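Local coordinates for protein ficolin-3 (Homo sapiens, PDB 2J5Z) that probably recognises sugars on microbial surfaces as a soluble innate-immune lectin, binding galactose through its fibrinogen-like domain, at residues A[149-154]-A[176-181]. Residues are numbered along the deposited sequence; the frame is centred on the assembly and turned at random.
Sequences SGRPFT and WYASCY. With GAL (beta-D-galactopyranose), chain E.
R151 lays its guanidinium flat on the methyl group of A178, and no direct hydrogen bond passes between 149-154 and 176-181. A178 CB sits over one face, toward the rim, with R151 CZ 3.5 Å from it. A chain extended from CG to NE carries the group that far. Its edge stays polar: an in-plane water accepts from R151 NH1 at 2.8 Å and donates to Y177 O, while R151 NE bonds to L147 O; two polar links, from NH1 and NE, would limit how the plane can turn.

At the other end the contact is aromatic. F153 turns its CD1 edge onto the indole face of W176, an edge-to-face pair with planes at 73° and F153 CD1 3.6 Å from W176 CE2. W176 NE1, donating to Y129 O, is satisfied outside the pair. Between these two ends P152 O receives a CA-H...O contact from W176 CA at 3.2 Å, with 145° at the hydrogen. The T154 hydroxyl lies in the ring plane of Y177, at its CD2 edge; T154 OG1 and W176 O are buried without a polar partner.

Beyond A178, S179, C180 and Y181 supply part of the galactose pocket, which V171, Y199 and V209 complete. A178 N donates to C180 O, closing a turn with a cis peptide before C180. C180 N donates to GAL O5 at 2.6 Å, nearly straight at 160°. GAL O3 lies over one face of the Y181 ring, toward the rim; Y181 OH is hydrogen-bonded to D202 OD2. C180 is tied by a disulfide to C167, in helix 167-171. The chemistry thus implies that apolar and water-mediated packing joins these two segments, backed by a T154–W175 backbone bond, while the C180 amide N-H is directed to the sugar.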
ATOM      1  N   SER A 149      32.029  -7.385  -5.176  1.00 15.77           N
ATOM      2  CA  SER A 149      32.247  -8.209  -3.989  1.00 16.04           C
ATOM      3  C   SER A 149      33.589  -7.871  -3.355  1.00 16.29           C
ATOM      4  O   SER A 149      34.573  -7.680  -4.065  1.00 17.22           O
ATOM      5  CB  SER A 149      32.200  -9.690  -4.321  1.00 16.58           C
ATOM      6  OG  SER A 149      32.256 -10.449  -3.116  1.00 15.59           O
ATOM      7  N   GLY A 150      33.626  -7.777  -2.029  1.00 16.11           N
ATOM      8  CA  GLY A 150      34.866  -7.451  -1.321  1.00 17.40           C
ATOM      9  C   GLY A 150      35.102  -5.965  -1.131  1.00 17.55           C
ATOM     10  O   GLY A 150      36.115  -5.559  -0.536  1.00 19.49           O
ATOM     11  N   ARG A 151      34.178  -5.141  -1.622  1.00 16.76           N
ATOM     12  CA  ARG A 151      34.367  -3.703  -1.582  1.00 16.60           C
ATOM     13  C   ARG A 151      33.470  -3.052  -0.543  1.00 16.50           C
ATOM     14  O   ARG A 151      32.366  -3.529  -0.300  1.00 15.36           O
ATOM     15  CB  ARG A 151      34.134  -3.091  -2.966  1.00 17.65           C
ATOM     16  CG  ARG A 151      35.108  -3.638  -3.997  1.00 19.25           C
ATOM     17  CD  ARG A 151      34.901  -3.084  -5.376  1.00 20.09           C
ATOM     18  NE  ARG A 151      35.837  -3.719  -6.296  1.00 22.73           N
ATOM     19  CZ  ARG A 151      37.090  -3.313  -6.485  1.00 22.77           C
ATOM     20  NH1 ARG A 151      37.557  -2.243  -5.839  1.00 21.88           N
ATOM     21  NH2 ARG A 151      37.872  -3.965  -7.339  1.00 22.21           N
ATOM     22  N   PRO A 152      33.966  -1.980   0.094  1.00 16.58           N
ATOM     23  CA  PRO A 152      33.169  -1.254   1.077  1.00 15.83           C
ATOM     24  C   PRO A 152      32.073  -0.454   0.387  1.00 15.85           C
ATOM     25  O   PRO A 152      32.163  -0.178  -0.800  1.00 15.53           O
ATOM     26  CB  PRO A 152      34.189  -0.300   1.714  1.00 17.47           C
ATOM     27  CG  PRO A 152      35.170  -0.039   0.599  1.00 18.01           C
ATOM     28  CD  PRO A 152      35.305  -1.379  -0.082  1.00 17.52           C
ATOM     29  N   PHE A 153      31.035  -0.109   1.133  1.00 15.24           N
ATOM     30  CA  PHE A 153      29.994   0.769   0.627  1.00 15.53           C
ATOM     31  C   PHE A 153      30.528   2.199   0.697  1.00 16.00           C
ATOM     32  O   PHE A 153      31.229   2.550   1.664  1.00 16.59           O
ATOM     33  CB  PHE A 153      28.764   0.609   1.532  1.00 14.47           C
ATOM     34  CG  PHE A 153      27.469   1.037   0.901  1.00 14.18           C
ATOM     35  CD1 PHE A 153      26.842   0.234  -0.038  1.00 14.20           C
ATOM     36  CD2 PHE A 153      26.847   2.221   1.294  1.00 14.44           C
ATOM     37  CE1 PHE A 153      25.634   0.600  -0.600  1.00 15.10           C
ATOM     38  CE2 PHE A 153      25.630   2.602   0.731  1.00 14.15           C
ATOM     39  CZ  PHE A 153      25.021   1.794  -0.216  1.00 15.47           C
ATOM     40  N   THR A 154      30.226   3.016  -0.316  1.00 17.93           N
ATOM     41  CA  THR A 154      30.516   4.468  -0.249  1.00 18.86           C
ATOM     42  C   THR A 154      29.313   5.325  -0.606  1.00 18.63           C
ATOM     43  O   THR A 154      28.495   4.977  -1.475  1.00 17.22           O
ATOM     44  CB  THR A 154      31.818   4.969  -1.008  1.00 21.63           C
ATOM     45  OG1 THR A 154      31.505   5.722  -2.195  1.00 24.07           O
ATOM     46  CG2 THR A 154      32.756   3.866  -1.293  1.00 19.61           C
ATOM     47  N   TRP A 176      28.776  -0.284  -3.522  1.00 15.30           N
ATOM     48  CA  TRP A 176      30.087  -0.791  -3.182  1.00 15.49           C
ATOM     49  C   TRP A 176      31.018  -0.463  -4.342  1.00 16.37           C
ATOM     50  O   TRP A 176      31.526  -1.364  -5.016  1.00 16.46           O
ATOM     51  CB  TRP A 176      30.008  -2.299  -2.932  1.00 14.09           C
ATOM     52  CG  TRP A 176      28.990  -2.660  -1.873  1.00 12.39           C
ATOM     53  CD1 TRP A 176      29.195  -2.711  -0.512  1.00 13.18           C
ATOM     54  CD2 TRP A 176      27.610  -2.995  -2.082  1.00 11.69           C
ATOM     55  NE1 TRP A 176      28.024  -3.064   0.130  1.00 12.79           N
ATOM     56  CE2 TRP A 176      27.038  -3.243  -0.812  1.00 12.29           C
ATOM     57  CE3 TRP A 176      26.796  -3.105  -3.225  1.00 12.40           C
ATOM     58  CZ2 TRP A 176      25.692  -3.589  -0.648  1.00 11.93           C
ATOM     59  CZ3 TRP A 176      25.460  -3.471  -3.064  1.00 12.02           C
ATOM     60  CH2 TRP A 176      24.919  -3.704  -1.778  1.00 12.35           C
ATOM     61  N   TYR A 177      31.239   0.836  -4.562  1.00 17.23           N
ATOM     62  CA  TYR A 177      31.972   1.303  -5.748  1.00 18.22           C
ATOM     63  C   TYR A 177      33.433   0.858  -5.799  1.00 19.12           C
ATOM     64  O   TYR A 177      34.116   0.766  -4.779  1.00 19.09           O
ATOM     65  CB  TYR A 177      31.915   2.835  -5.872  1.00 17.91           C
ATOM     66  CG  TYR A 177      30.537   3.370  -6.158  1.00 17.36           C
ATOM     67  CD1 TYR A 177      29.852   3.005  -7.314  1.00 16.56           C
ATOM     68  CD2 TYR A 177      29.914   4.232  -5.268  1.00 17.02           C
ATOM     69  CE1 TYR A 177      28.572   3.485  -7.579  1.00 17.55           C
ATOM     70  CE2 TYR A 177      28.645   4.717  -5.524  1.00 16.37           C
ATOM     71  CZ  TYR A 177      27.984   4.349  -6.679  1.00 16.96           C
ATOM     72  OH  TYR A 177      26.712   4.818  -6.930  1.00 18.78           O
ATOM     73  N   ALA A 178      33.893   0.616  -7.018  1.00 20.46           N
ATOM     74  CA  ALA A 178      35.310   0.431  -7.299  1.00 21.55           C
ATOM     75  C   ALA A 178      35.791   1.740  -7.947  1.00 22.24           C
ATOM     76  O   ALA A 178      36.059   2.718  -7.246  1.00 22.69           O
ATOM     77  CB  ALA A 178      35.491  -0.757  -8.232  1.00 21.21           C
ATOM     78  N   SER A 179      35.880   1.773  -9.274  1.00 23.47           N
ATOM     79  CA  SER A 179      36.202   3.019  -9.973  1.00 24.71           C
ATOM     80  C   SER A 179      35.625   3.094 -11.399  1.00 24.89           C
ATOM     81  O   SER A 179      36.373   3.145 -12.384  1.00 25.23           O
ATOM     82  CB  SER A 179      37.716   3.279  -9.958  1.00 26.27           C
ATOM     83  OG  SER A 179      38.439   2.113 -10.313  1.00 29.32           O
ATOM     84  N   CYS A 180      34.296   3.121 -11.518  1.00 23.30           N
ATOM     85  CA  CYS A 180      33.402   3.103 -10.365  1.00 23.27           C
ATOM     86  C   CYS A 180      32.500   1.870 -10.264  1.00 21.97           C
ATOM     87  O   CYS A 180      32.333   1.326  -9.167  1.00 21.49           O
ATOM     88  CB  CYS A 180      32.556   4.375 -10.334  1.00 23.69           C
ATOM     89  SG  CYS A 180      33.509   5.835  -9.924  1.00 25.42           S
ATOM     90  N   TYR A 181      31.913   1.434 -11.378  1.00 20.61           N
ATOM     91  CA  TYR A 181      30.906   0.367 -11.308  1.00 20.85           C
ATOM     92  C   TYR A 181      30.614  -0.479 -12.558  1.00 20.66           C
ATOM     93  O   TYR A 181      30.824  -0.047 -13.698  1.00 21.72           O
ATOM     94  CB  TYR A 181      29.572   0.931 -10.782  1.00 20.18           C
ATOM     95  CG  TYR A 181      28.774   1.794 -11.758  1.00 21.04           C
ATOM     96  CD1 TYR A 181      27.958   1.214 -12.725  1.00 20.47           C
ATOM     97  CD2 TYR A 181      28.797   3.180 -11.670  1.00 21.23           C
ATOM     98  CE1 TYR A 181      27.205   1.990 -13.599  1.00 20.60           C
ATOM     99  CE2 TYR A 181      28.041   3.971 -12.541  1.00 21.66           C
ATOM    100  CZ  TYR A 181      27.253   3.368 -13.503  1.00 20.90           C
ATOM    101  OH  TYR A 181      26.495   4.127 -14.369  1.00 22.73           O
TER
HETATM  102  C1  GAL E1278      33.227   2.661 -14.688  1.00 55.78           C
HETATM  103  C2  GAL E1278      31.790   2.220 -14.918  1.00 55.66           C
HETATM  104  C3  GAL E1278      30.953   3.365 -15.475  1.00 55.38           C
HETATM  105  C4  GAL E1278      31.248   4.715 -14.820  1.00 55.54           C
HETATM  106  C5  GAL E1278      32.721   4.919 -14.500  1.00 55.31           C
HETATM  107  C6  GAL E1278      32.922   6.175 -13.661  1.00 55.09           C
HETATM  108  O1  GAL E1278      34.001   1.590 -14.134  1.00 56.09           O
HETATM  109  O2  GAL E1278      31.758   1.120 -15.838  0.50 55.56           O
HETATM  110  O3  GAL E1278      29.572   3.046 -15.288  0.50 55.20           O
HETATM  111  O4  GAL E1278      30.492   4.842 -13.612  0.50 55.74           O
HETATM  112  O5  GAL E1278      33.187   3.770 -13.798  1.00 55.62           O
HETATM  113  O6  GAL E1278      34.029   6.923 -14.176  1.00 55.78           O
HETATM  114  O   HOH W   1      36.462  -0.495  -3.960  1.00 29.59           O